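Local coordinates for protein deferrochelatase (Vibrio cholerae, PDB 5DE0) that binds heme b and probably acts as a dye-decolorizing (DyP-type) peroxidase, oxidising substrates at the expense of hydrogen peroxide, at residues B[229-234]-B[247-252]; B[174-179]-B[283-288]. All blocks are in the same frame, centred on the assembly; numbering follows the deposited sequence.

Interaction 1: B[229-234]-B[247-252]. With HEM (protoporphyrin IX containing Fe), chain F.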
ATOM      1  N   LEU B 229     -24.651  -4.394 -22.766  1.00 36.40           N
ATOM      2  CA  LEU B 229     -23.893  -5.392 -22.022  1.00 34.10           C
ATOM      3  C   LEU B 229     -23.330  -4.744 -20.775  1.00 31.77           C
ATOM      4  O   LEU B 229     -22.452  -3.886 -20.853  1.00 30.98           O
ATOM      5  CB  LEU B 229     -22.765  -5.985 -22.866  1.00 33.12           C
ATOM      6  CG  LEU B 229     -23.124  -6.465 -24.273  1.00 36.00           C
ATOM      7  CD1 LEU B 229     -21.879  -6.979 -25.029  1.00 35.10           C
ATOM      8  CD2 LEU B 229     -24.184  -7.551 -24.208  1.00 37.59           C
ATOM      9  N   LYS B 230     -23.862  -5.138 -19.624  1.00 29.77           N
ATOM     10  CA  LYS B 230     -23.487  -4.497 -18.376  1.00 29.25           C
ATOM     11  C   LYS B 230     -22.682  -5.413 -17.459  1.00 26.80           C
ATOM     12  O   LYS B 230     -22.888  -6.625 -17.430  1.00 25.94           O
ATOM     13  CB  LYS B 230     -24.736  -3.986 -17.657  1.00 30.39           C
ATOM     14  CG  LYS B 230     -25.306  -2.733 -18.298  1.00 32.95           C
ATOM     15  CD  LYS B 230     -26.641  -2.335 -17.707  1.00 37.94           C
ATOM     16  CE  LYS B 230     -27.049  -0.958 -18.196  1.00 40.79           C
ATOM     17  NZ  LYS B 230     -26.945  -0.844 -19.678  1.00 41.19           N
ATOM     18  N   ILE B 231     -21.746  -4.813 -16.729  1.00 25.49           N
ATOM     19  CA  ILE B 231     -20.930  -5.527 -15.754  1.00 23.96           C
ATOM     20  C   ILE B 231     -20.876  -4.739 -14.452  1.00 24.41           C
ATOM     21  O   ILE B 231     -21.142  -3.537 -14.434  1.00 23.29           O
ATOM     22  CB  ILE B 231     -19.492  -5.763 -16.263  1.00 22.75           C
ATOM     23  CG1 ILE B 231     -18.777  -4.428 -16.480  1.00 22.36           C
ATOM     24  CG2 ILE B 231     -19.501  -6.588 -17.543  1.00 23.80           C
ATOM     25  CD1 ILE B 231     -17.356  -4.577 -16.978  1.00 22.33           C
ATOM     26  N   VAL B 232     -20.543  -5.423 -13.363  1.00 22.68           N
ATOM     27  CA  VAL B 232     -20.367  -4.770 -12.075  1.00 21.98           C
ATOM     28  C   VAL B 232     -18.882  -4.688 -11.741  1.00 21.23           C
ATOM     29  O   VAL B 232     -18.250  -5.698 -11.433  1.00 20.37           O
ATOM     30  CB  VAL B 232     -21.113  -5.512 -10.950  1.00 22.89           C
ATOM     31  CG1 VAL B 232     -20.828  -4.862  -9.602  1.00 23.10           C
ATOM     32  CG2 VAL B 232     -22.609  -5.533 -11.231  1.00 25.16           C
ATOM     33  N   ARG B 233     -18.328  -3.481 -11.810  1.00 21.63           N
ATOM     34  CA  ARG B 233     -16.902  -3.279 -11.588  1.00 20.62           C
ATOM     35  C   ARG B 233     -16.579  -2.989 -10.126  1.00 20.27           C
ATOM     36  O   ARG B 233     -17.302  -2.257  -9.452  1.00 20.93           O
ATOM     37  CB  ARG B 233     -16.386  -2.136 -12.467  1.00 21.16           C
ATOM     38  CG  ARG B 233     -16.410  -2.432 -13.958  1.00 21.66           C
ATOM     39  CD  ARG B 233     -16.203  -1.164 -14.772  1.00 23.24           C
ATOM     40  NE  ARG B 233     -17.379  -0.300 -14.740  1.00 23.15           N
ATOM     41  CZ  ARG B 233     -17.346   1.016 -14.922  1.00 23.54           C
ATOM     42  NH1 ARG B 233     -16.190   1.628 -15.140  1.00 23.38           N
ATOM     43  NH2 ARG B 233     -18.468   1.722 -14.877  1.00 23.72           N
ATOM     44  N   HIS B 234     -15.485  -3.571  -9.645  1.00 20.75           N
ATOM     45  CA  HIS B 234     -15.013  -3.327  -8.285  1.00 19.45           C
ATOM     46  C   HIS B 234     -13.582  -2.806  -8.311  1.00 19.99           C
ATOM     47  O   HIS B 234     -12.845  -2.933  -7.331  1.00 19.52           O
ATOM     48  CB  HIS B 234     -15.094  -4.602  -7.441  1.00 19.53           C
ATOM     49  CG  HIS B 234     -16.403  -4.779  -6.737  1.00 20.91           C
ATOM     50  ND1 HIS B 234     -16.711  -4.116  -5.570  1.00 19.13           N
ATOM     51  CD2 HIS B 234     -17.481  -5.542  -7.033  1.00 19.58           C
ATOM     52  CE1 HIS B 234     -17.925  -4.462  -5.177  1.00 20.51           C
ATOM     53  NE2 HIS B 234     -18.414  -5.326  -6.048  1.00 20.56           N
ATOM     54  N   LEU B 247      -4.529   1.041 -12.349  1.00 22.54           N
ATOM     55  CA  LEU B 247      -5.825   0.519 -11.947  1.00 21.64           C
ATOM     56  C   LEU B 247      -5.840  -1.001 -11.894  1.00 20.93           C
ATOM     57  O   LEU B 247      -5.463  -1.672 -12.856  1.00 20.54           O
ATOM     58  CB  LEU B 247      -6.915   1.011 -12.902  1.00 21.76           C
ATOM     59  CG  LEU B 247      -8.343   0.564 -12.586  1.00 22.00           C
ATOM     60  CD1 LEU B 247      -8.854   1.244 -11.325  1.00 21.07           C
ATOM     61  CD2 LEU B 247      -9.267   0.843 -13.766  1.00 22.17           C
ATOM     62  N   LEU B 248      -6.266  -1.543 -10.759  1.00 20.05           N
ATOM     63  CA  LEU B 248      -6.548  -2.964 -10.677  1.00 19.10           C
ATOM     64  C   LEU B 248      -7.976  -3.158 -11.137  1.00 20.45           C
ATOM     65  O   LEU B 248      -8.912  -3.003 -10.355  1.00 18.53           O
ATOM     66  CB  LEU B 248      -6.352  -3.501  -9.256  1.00 19.48           C
ATOM     67  CG  LEU B 248      -6.254  -5.022  -9.073  1.00 18.84           C
ATOM     68  CD1 LEU B 248      -7.580  -5.750  -9.287  1.00 18.95           C
ATOM     69  CD2 LEU B 248      -5.190  -5.598  -9.987  1.00 19.69           C
ATOM     70  N   PHE B 249      -8.147  -3.494 -12.409  1.00 19.29           N
ATOM     71  CA  PHE B 249      -9.483  -3.691 -12.935  1.00 18.56           C
ATOM     72  C   PHE B 249     -10.020  -5.060 -12.535  1.00 18.07           C
ATOM     73  O   PHE B 249      -9.342  -6.075 -12.684  1.00 18.10           O
ATOM     74  CB  PHE B 249      -9.507  -3.539 -14.457  1.00 19.78           C
ATOM     75  CG  PHE B 249     -10.876  -3.693 -15.046  1.00 18.80           C
ATOM     76  CD1 PHE B 249     -11.721  -2.601 -15.153  1.00 20.15           C
ATOM     77  CD2 PHE B 249     -11.329  -4.933 -15.471  1.00 21.49           C
ATOM     78  CE1 PHE B 249     -12.986  -2.738 -15.681  1.00 22.11           C
ATOM     79  CE2 PHE B 249     -12.597  -5.076 -16.000  1.00 20.67           C
ATOM     80  CZ  PHE B 249     -13.425  -3.977 -16.105  1.00 21.68           C
ATOM     81  N   ILE B 250     -11.244  -5.071 -12.022  1.00 20.52           N
ATOM     82  CA  ILE B 250     -11.940  -6.308 -11.702  1.00 17.69           C
ATOM     83  C   ILE B 250     -13.434  -6.098 -11.911  1.00 19.45           C
ATOM     84  O   ILE B 250     -13.971  -5.037 -11.591  1.00 18.93           O
ATOM     85  CB  ILE B 250     -11.652  -6.775 -10.255  1.00 17.76           C
ATOM     86  CG1 ILE B 250     -12.433  -8.051  -9.925  1.00 17.76           C
ATOM     87  CG2 ILE B 250     -11.973  -5.676  -9.256  1.00 18.05           C
ATOM     88  CD1 ILE B 250     -12.159  -8.600  -8.534  1.00 17.92           C
ATOM     89  N   ALA B 251     -14.100  -7.100 -12.473  1.00 17.43           N
ATOM     90  CA  ALA B 251     -15.523  -6.988 -12.763  1.00 20.16           C
ATOM     91  C   ALA B 251     -16.247  -8.310 -12.539  1.00 20.07           C
ATOM     92  O   ALA B 251     -15.677  -9.385 -12.730  1.00 20.07           O
ATOM     93  CB  ALA B 251     -15.736  -6.506 -14.192  1.00 19.68           C
ATOM     94  N   TYR B 252     -17.506  -8.217 -12.131  1.00 20.19           N
ATOM     95  CA  TYR B 252     -18.355  -9.388 -11.962  1.00 20.65           C
ATOM     96  C   TYR B 252     -19.513  -9.317 -12.949  1.00 21.54           C
ATOM     97  O   TYR B 252     -20.008  -8.231 -13.251  1.00 22.31           O
ATOM     98  CB  TYR B 252     -18.880  -9.480 -10.528  1.00 20.62           C
ATOM     99  CG  TYR B 252     -17.818  -9.763  -9.486  1.00 19.92           C
ATOM    100  CD1 TYR B 252     -16.995  -8.750  -9.008  1.00 19.47           C
ATOM    101  CD2 TYR B 252     -17.649 -11.042  -8.972  1.00 20.00           C
ATOM    102  CE1 TYR B 252     -16.027  -9.007  -8.054  1.00 18.56           C
ATOM    103  CE2 TYR B 252     -16.685 -11.305  -8.016  1.00 20.72           C
ATOM    104  CZ  TYR B 252     -15.877 -10.285  -7.562  1.00 19.24           C
ATOM    105  OH  TYR B 252     -14.918 -10.551  -6.611  1.00 19.00           O
TER
HETATM  106  CHA HEM F 401     -16.505   3.050 -18.025  1.00 24.51           C
HETATM  107  CHB HEM F 401     -15.522  -1.645 -18.743  1.00 23.66           C
HETATM  108  CHC HEM F 401     -10.761  -0.764 -18.267  1.00 23.49           C
HETATM  109  CHD HEM F 401     -11.831   3.701 -16.706  1.00 24.63           C
HETATM  110  C1A HEM F 401     -16.657   1.702 -18.265  1.00 24.82           C
HETATM  111  C2A HEM F 401     -17.908   1.007 -18.488  1.00 25.10           C
HETATM  112  C3A HEM F 401     -17.636  -0.288 -18.683  1.00 24.49           C
HETATM  113  C4A HEM F 401     -16.201  -0.459 -18.593  1.00 23.72           C
HETATM  114  CMA HEM F 401     -18.653  -1.417 -18.959  1.00 23.93           C
HETATM  115  CAA HEM F 401     -19.309   1.658 -18.499  1.00 24.63           C
HETATM  116  CBA HEM F 401     -19.769   1.805 -19.948  1.00 26.60           C
HETATM  117  CGA HEM F 401     -21.055   2.584 -20.002  1.00 26.68           C
HETATM  118  O1A HEM F 401     -21.000   3.836 -19.900  1.00 26.84           O
HETATM  119  O2A HEM F 401     -22.129   1.949 -20.153  1.00 27.26           O
HETATM  120  C1B HEM F 401     -14.154  -1.795 -18.762  1.00 23.33           C
HETATM  121  C2B HEM F 401     -13.447  -2.982 -19.187  1.00 23.47           C
HETATM  122  C3B HEM F 401     -12.139  -2.761 -19.059  1.00 23.67           C
HETATM  123  C4B HEM F 401     -11.954  -1.408 -18.549  1.00 22.62           C
HETATM  124  CMB HEM F 401     -14.092  -4.293 -19.692  1.00 22.57           C
HETATM  125  CAB HEM F 401     -11.072  -3.819 -19.420  1.00 21.91           C
HETATM  126  CBB HEM F 401      -9.770  -3.610 -19.239  1.00 23.47           C
HETATM  127  C1C HEM F 401     -10.627   0.516 -17.768  1.00 23.69           C
HETATM  128  C2C HEM F 401      -9.387   1.168 -17.388  1.00 24.21           C
HETATM  129  C3C HEM F 401      -9.691   2.406 -16.953  1.00 24.32           C
HETATM  130  C4C HEM F 401     -11.128   2.568 -17.055  1.00 24.78           C
HETATM  131  CMC HEM F 401      -7.995   0.499 -17.483  1.00 22.87           C
HETATM  132  CAC HEM F 401      -8.776   3.542 -16.431  1.00 23.95           C
HETATM  133  CBC HEM F 401      -7.440   3.504 -16.423  1.00 25.54           C
HETATM  134  C1D HEM F 401     -13.143   3.990 -17.021  1.00 24.16           C
HETATM  135  C2D HEM F 401     -13.731   5.309 -17.014  1.00 24.82           C
HETATM  136  C3D HEM F 401     -15.195   5.107 -17.424  1.00 24.26           C
HETATM  137  C4D HEM F 401     -15.343   3.684 -17.639  1.00 24.13           C
HETATM  138  CMD HEM F 401     -13.040   6.646 -16.668  1.00 24.94           C
HETATM  139  CAD HEM F 401     -16.275   6.197 -17.582  1.00 24.58           C
HETATM  140  CBD HEM F 401     -16.970   6.460 -16.251  1.00 24.72           C
HETATM  141  CGD HEM F 401     -17.724   5.233 -15.812  1.00 25.80           C
HETATM  142  O1D HEM F 401     -17.189   4.471 -14.967  1.00 24.26           O
HETATM  143  O2D HEM F 401     -18.863   5.015 -16.302  1.00 25.58           O
HETATM  144  NA  HEM F 401     -15.636   0.776 -18.336  1.00 25.41           N
HETATM  145  NB  HEM F 401     -13.213  -0.855 -18.381  1.00 24.74           N
HETATM  146  NC  HEM F 401     -11.665   1.402 -17.553  1.00 25.38           N
HETATM  147  ND  HEM F 401     -14.118   3.070 -17.392  1.00 25.53           N
HETATM  148 FE   HEM F 401     -13.648   1.141 -17.993  1.00 29.49          FE
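V232 and Y252 form an antiparallel hydrogen-bonded pair, V232 N giving to Y252 O and Y252 N to V232 O, and a third nearly straight bond runs from H234 N to I250 O (2.9 Å). The bonds join the two strands of a beta hairpin, 232-239 and 247-253; 232-239 is an outermost strand of the C-terminal ferredoxin-like sheet within this chain. On the face of R233 and A251, the methylenes of R233 lie against the F249 ring, CD coming to 3.7 Å from CE1, while I231 CD1 reaches the edge of that ring at CZ and rests on A251 CB. With chi1 near -178° the F249 ring swings out from the strand, and one face lies over a heme pyrrole, CZ 3.2 Å from HEM C2B. The bend in R233 at chi3 lays its guanidinium over the porphyrin rim, HEM C1A beneath one face. NH1 and NH2 both donate to the same propionate oxygen, HEM O1D, each at 3.0 Å, and NH1 also pairs with D147. On the face of V232 and Y252, the tyrosine ring meets H234 at the end of the ladder, the ring planes at 89°; H234 NE2 is hydrogen-bonded to I11 O and Y252 OH to H101 ND1. R233 thus ties the strand to the heme, and its two N-H groups on one oxygen probably help hold the propionate in place.

Interaction 2: B[174-179]-B[283-288]. With HEM (protoporphyrin IX containing Fe), chain F.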
ATOM      1  N   VAL B 174     -15.949 -13.712 -13.035  1.00 19.91           N
ATOM      2  CA  VAL B 174     -15.015 -12.659 -12.658  1.00 20.15           C
ATOM      3  C   VAL B 174     -13.889 -12.500 -13.675  1.00 19.23           C
ATOM      4  O   VAL B 174     -13.417 -13.476 -14.253  1.00 19.92           O
ATOM      5  CB  VAL B 174     -14.385 -12.931 -11.272  1.00 19.20           C
ATOM      6  CG1 VAL B 174     -13.885 -11.633 -10.653  1.00 18.51           C
ATOM      7  CG2 VAL B 174     -15.381 -13.608 -10.345  1.00 19.88           C
ATOM      8  N   MET B 175     -13.471 -11.259 -13.892  1.00 19.07           N
ATOM      9  CA  MET B 175     -12.274 -10.976 -14.671  1.00 17.71           C
ATOM     10  C   MET B 175     -11.422  -9.968 -13.911  1.00 27.48           C
ATOM     11  O   MET B 175     -11.952  -9.103 -13.217  1.00 14.39           O
ATOM     12  CB  MET B 175     -12.626 -10.439 -16.066  1.00 19.32           C
ATOM     13  CG  MET B 175     -13.283  -9.063 -16.066  1.00 18.74           C
ATOM     14  SD  MET B 175     -13.320  -8.282 -17.690  1.00 18.19           S
ATOM     15  CE  MET B 175     -11.569  -8.014 -17.987  1.00 18.47           C
ATOM     16  N   VAL B 176     -10.104 -10.095 -14.022  1.00 15.55           N
ATOM     17  CA  VAL B 176      -9.206  -9.121 -13.418  1.00 18.73           C
ATOM     18  C   VAL B 176      -8.032  -8.820 -14.349  1.00 19.40           C
ATOM     19  O   VAL B 176      -7.511  -9.705 -15.028  1.00 17.31           O
ATOM     20  CB  VAL B 176      -8.689  -9.594 -12.018  1.00 17.28           C
ATOM     21  CG1 VAL B 176      -9.190 -10.985 -11.688  1.00 17.88           C
ATOM     22  CG2 VAL B 176      -7.168  -9.522 -11.918  1.00 17.89           C
ATOM     23  N   GLN B 177      -7.650  -7.549 -14.397  1.00 17.83           N
ATOM     24  CA  GLN B 177      -6.487  -7.099 -15.152  1.00 20.32           C
ATOM     25  C   GLN B 177      -5.792  -5.975 -14.398  1.00 20.77           C
ATOM     26  O   GLN B 177      -6.387  -4.921 -14.170  1.00 20.20           O
ATOM     27  CB  GLN B 177      -6.884  -6.608 -16.544  1.00 20.34           C
ATOM     28  CG  GLN B 177      -7.116  -7.684 -17.587  1.00 20.14           C
ATOM     29  CD  GLN B 177      -7.577  -7.096 -18.910  1.00 21.38           C
ATOM     30  OE1 GLN B 177      -8.598  -6.413 -18.973  1.00 20.07           O
ATOM     31  NE2 GLN B 177      -6.813  -7.342 -19.972  1.00 22.60           N
ATOM     32  N   ARG B 178      -4.543  -6.193 -14.006  1.00 21.33           N
ATOM     33  CA  ARG B 178      -3.776  -5.130 -13.372  1.00 21.18           C
ATOM     34  C   ARG B 178      -3.156  -4.236 -14.433  1.00 21.73           C
ATOM     35  O   ARG B 178      -2.324  -4.679 -15.225  1.00 22.47           O
ATOM     36  CB  ARG B 178      -2.686  -5.692 -12.457  1.00 21.41           C
ATOM     37  CG  ARG B 178      -1.941  -4.608 -11.701  1.00 22.09           C
ATOM     38  CD  ARG B 178      -1.283  -5.128 -10.434  1.00 22.77           C
ATOM     39  NE  ARG B 178      -0.095  -5.930 -10.702  1.00 22.59           N
ATOM     40  CZ  ARG B 178       1.098  -5.420 -10.988  1.00 23.45           C
ATOM     41  NH1 ARG B 178       1.261  -4.106 -11.057  1.00 23.59           N
ATOM     42  NH2 ARG B 178       2.128  -6.225 -11.214  1.00 23.23           N
ATOM     43  N   PHE B 179      -3.567  -2.972 -14.447  1.00 22.58           N
ATOM     44  CA  PHE B 179      -3.055  -2.025 -15.426  1.00 24.20           C
ATOM     45  C   PHE B 179      -1.957  -1.138 -14.852  1.00 24.04           C
ATOM     46  O   PHE B 179      -2.034  -0.696 -13.705  1.00 24.67           O
ATOM     47  CB  PHE B 179      -4.193  -1.161 -15.972  1.00 23.52           C
ATOM     48  CG  PHE B 179      -5.016  -1.845 -17.018  1.00 23.91           C
ATOM     49  CD1 PHE B 179      -6.147  -2.563 -16.671  1.00 22.30           C
ATOM     50  CD2 PHE B 179      -4.654  -1.775 -18.353  1.00 25.54           C
ATOM     51  CE1 PHE B 179      -6.901  -3.195 -17.635  1.00 22.61           C
ATOM     52  CE2 PHE B 179      -5.404  -2.405 -19.321  1.00 25.22           C
ATOM     53  CZ  PHE B 179      -6.528  -3.115 -18.964  1.00 23.32           C
ATOM     54  N   ALA B 283      -2.029  -3.670 -19.605  1.00 29.97           N
ATOM     55  CA  ALA B 283      -2.367  -4.769 -18.709  1.00 26.56           C
ATOM     56  C   ALA B 283      -1.138  -5.632 -18.454  1.00 25.66           C
ATOM     57  O   ALA B 283      -0.422  -5.993 -19.386  1.00 26.54           O
ATOM     58  CB  ALA B 283      -3.500  -5.604 -19.290  1.00 25.18           C
ATOM     59  N   VAL B 284      -0.894  -5.960 -17.189  1.00 24.33           N
ATOM     60  CA  VAL B 284       0.261  -6.773 -16.821  1.00 23.76           C
ATOM     61  C   VAL B 284      -0.189  -8.147 -16.328  1.00 23.33           C
ATOM     62  O   VAL B 284       0.595  -9.097 -16.288  1.00 22.47           O
ATOM     63  CB  VAL B 284       1.123  -6.074 -15.743  1.00 24.04           C
ATOM     64  CG1 VAL B 284       0.472  -6.185 -14.373  1.00 23.07           C
ATOM     65  CG2 VAL B 284       2.530  -6.655 -15.719  1.00 25.65           C
ATOM     66  N   THR B 285      -1.462  -8.246 -15.956  1.00 23.59           N
ATOM     67  CA  THR B 285      -2.066  -9.522 -15.593  1.00 22.53           C
ATOM     68  C   THR B 285      -3.416  -9.664 -16.284  1.00 21.68           C
ATOM     69  O   THR B 285      -3.965  -8.684 -16.793  1.00 23.54           O
ATOM     70  CB  THR B 285      -2.264  -9.664 -14.070  1.00 21.92           C
ATOM     71  OG1 THR B 285      -3.135  -8.627 -13.601  1.00 21.26           O
ATOM     72  CG2 THR B 285      -0.934  -9.582 -13.336  1.00 22.62           C
ATOM     73  N   GLY B 286      -3.945 -10.882 -16.303  1.00 21.84           N
ATOM     74  CA  GLY B 286      -5.244 -11.143 -16.897  1.00 22.64           C
ATOM     75  C   GLY B 286      -5.730 -12.537 -16.553  1.00 21.45           C
ATOM     76  O   GLY B 286      -5.011 -13.516 -16.756  1.00 23.02           O
ATOM     77  N   ALA B 287      -6.952 -12.634 -16.037  1.00 21.25           N
ATOM     78  CA  ALA B 287      -7.484 -13.922 -15.610  1.00 21.35           C
ATOM     79  C   ALA B 287      -9.006 -13.937 -15.506  1.00 21.67           C
ATOM     80  O   ALA B 287      -9.628 -12.932 -15.164  1.00 19.59           O
ATOM     81  CB  ALA B 287      -6.874 -14.318 -14.280  1.00 20.80           C
ATOM     82  N   TYR B 288      -9.593 -15.092 -15.807  1.00 20.46           N
ATOM     83  CA  TYR B 288     -11.018 -15.320 -15.608  1.00 21.50           C
ATOM     84  C   TYR B 288     -11.237 -16.215 -14.395  1.00 20.23           C
ATOM     85  O   TYR B 288     -10.447 -17.122 -14.130  1.00 21.08           O
ATOM     86  CB  TYR B 288     -11.652 -15.962 -16.847  1.00 22.06           C
ATOM     87  CG  TYR B 288     -11.941 -15.007 -17.985  1.00 22.33           C
ATOM     88  CD1 TYR B 288     -12.365 -13.707 -17.741  1.00 22.93           C
ATOM     89  CD2 TYR B 288     -11.798 -15.410 -19.306  1.00 23.00           C
ATOM     90  CE1 TYR B 288     -12.637 -12.836 -18.783  1.00 21.41           C
ATOM     91  CE2 TYR B 288     -12.064 -14.547 -20.352  1.00 23.68           C
ATOM     92  CZ  TYR B 288     -12.483 -13.263 -20.086  1.00 22.45           C
ATOM     93  OH  TYR B 288     -12.748 -12.402 -21.128  1.00 24.78           O
TER
HETATM   94  CHA HEM F 401     -16.505   3.050 -18.025  1.00 24.51           C
HETATM   95  CHB HEM F 401     -15.522  -1.645 -18.743  1.00 23.66           C
HETATM   96  CHC HEM F 401     -10.761  -0.764 -18.267  1.00 23.49           C
HETATM   97  CHD HEM F 401     -11.831   3.701 -16.706  1.00 24.63           C
HETATM   98  C1A HEM F 401     -16.657   1.702 -18.265  1.00 24.82           C
HETATM   99  C2A HEM F 401     -17.908   1.007 -18.488  1.00 25.10           C
HETATM  100  C3A HEM F 401     -17.636  -0.288 -18.683  1.00 24.49           C
HETATM  101  C4A HEM F 401     -16.201  -0.459 -18.593  1.00 23.72           C
HETATM  102  CMA HEM F 401     -18.653  -1.417 -18.959  1.00 23.93           C
HETATM  103  CAA HEM F 401     -19.309   1.658 -18.499  1.00 24.63           C
HETATM  104  CBA HEM F 401     -19.769   1.805 -19.948  1.00 26.60           C
HETATM  105  CGA HEM F 401     -21.055   2.584 -20.002  1.00 26.68           C
HETATM  106  O1A HEM F 401     -21.000   3.836 -19.900  1.00 26.84           O
HETATM  107  O2A HEM F 401     -22.129   1.949 -20.153  1.00 27.26           O
HETATM  108  C1B HEM F 401     -14.154  -1.795 -18.762  1.00 23.33           C
HETATM  109  C2B HEM F 401     -13.447  -2.982 -19.187  1.00 23.47           C
HETATM  110  C3B HEM F 401     -12.139  -2.761 -19.059  1.00 23.67           C
HETATM  111  C4B HEM F 401     -11.954  -1.408 -18.549  1.00 22.62           C
HETATM  112  CMB HEM F 401     -14.092  -4.293 -19.692  1.00 22.57           C
HETATM  113  CAB HEM F 401     -11.072  -3.819 -19.420  1.00 21.91           C
HETATM  114  CBB HEM F 401      -9.770  -3.610 -19.239  1.00 23.47           C
HETATM  115  C1C HEM F 401     -10.627   0.516 -17.768  1.00 23.69           C
HETATM  116  C2C HEM F 401      -9.387   1.168 -17.388  1.00 24.21           C
HETATM  117  C3C HEM F 401      -9.691   2.406 -16.953  1.00 24.32           C
HETATM  118  C4C HEM F 401     -11.128   2.568 -17.055  1.00 24.78           C
HETATM  119  CMC HEM F 401      -7.995   0.499 -17.483  1.00 22.87           C
HETATM  120  CAC HEM F 401      -8.776   3.542 -16.431  1.00 23.95           C
HETATM  121  CBC HEM F 401      -7.440   3.504 -16.423  1.00 25.54           C
HETATM  122  C1D HEM F 401     -13.143   3.990 -17.021  1.00 24.16           C
HETATM  123  C2D HEM F 401     -13.731   5.309 -17.014  1.00 24.82           C
HETATM  124  C3D HEM F 401     -15.195   5.107 -17.424  1.00 24.26           C
HETATM  125  C4D HEM F 401     -15.343   3.684 -17.639  1.00 24.13           C
HETATM  126  CMD HEM F 401     -13.040   6.646 -16.668  1.00 24.94           C
HETATM  127  CAD HEM F 401     -16.275   6.197 -17.582  1.00 24.58           C
HETATM  128  CBD HEM F 401     -16.970   6.460 -16.251  1.00 24.72           C
HETATM  129  CGD HEM F 401     -17.724   5.233 -15.812  1.00 25.80           C
HETATM  130  O1D HEM F 401     -17.189   4.471 -14.967  1.00 24.26           O
HETATM  131  O2D HEM F 401     -18.863   5.015 -16.302  1.00 25.58           O
HETATM  132  NA  HEM F 401     -15.636   0.776 -18.336  1.00 25.41           N
HETATM  133  NB  HEM F 401     -13.213  -0.855 -18.381  1.00 24.74           N
HETATM  134  NC  HEM F 401     -11.665   1.402 -17.553  1.00 25.38           N
HETATM  135  ND  HEM F 401     -14.118   3.070 -17.392  1.00 25.53           N
HETATM  136 FE   HEM F 401     -13.648   1.141 -17.993  1.00 29.49          FE
HETATM  137  O   HOH W   1      -4.417  -8.766 -19.343  1.00 24.21           O
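V176 N donates to A287 O and A287 N to V176 O, both at 3.1 Å, in an antiparallel ladder of the ferredoxin-like sheet of the C-terminal, heme-binding half of a DyP-type peroxidase. Further along, the register slips by one residue, and T285 lends its side chain to the gap: OG1, set between its own backbone N and carbonyl carbon (chi1 61°), accepts from R178 N at 2.8 Å. V284 N then donates to R178 O, and the ladder resumes where F179 faces A283. The F179 ring is sandwiched there, A283 CB over one face in a CH-pi contact and heme methyl CMC over the other, while its rim at CZ lies 3.3 Å from vinyl carbon HEM CBB. Q177 extends along the same side; its CG packs on T285 O, and its NE2 reaches that carbonyl through a water. M175 and Y288 also point this way, M175 CB meeting the edge of the tyrosine ring at CE1 (3.6 Å). Behind this layer, L263 of helix 257-266 touches M175, Q177 and Y288, and Y267 packs on Q177 and A283. On the other side of the strand R178, whose NE pairs with D129 and NH1 with D244, lies alongside V284. One methyl, V284 CG1, sits squarely over the centre of that guanidinium, 3.5 Å from R178 CZ.

Overall arrangement
The two contacts lie in one four-stranded antiparallel sheet, ordered 232-239, 247-253, 172-181, 281-291, with their centres about 10 Å apart. Interaction 1 joins the first two strands and interaction 2 the last two; the central strands 247-253 and 172-181 link them, F179 N lying 2.8 Å from L247 O and Q177 N 2.8 Å from F249 O. Along the chain, 229-234 and 247-252 fall between 174-179 and 283-288, so interaction 1 is nested inside the loop that interaction 2 closes. Both reach the same heme, so strands distant in sequence together build one wall of the cofactor pocket.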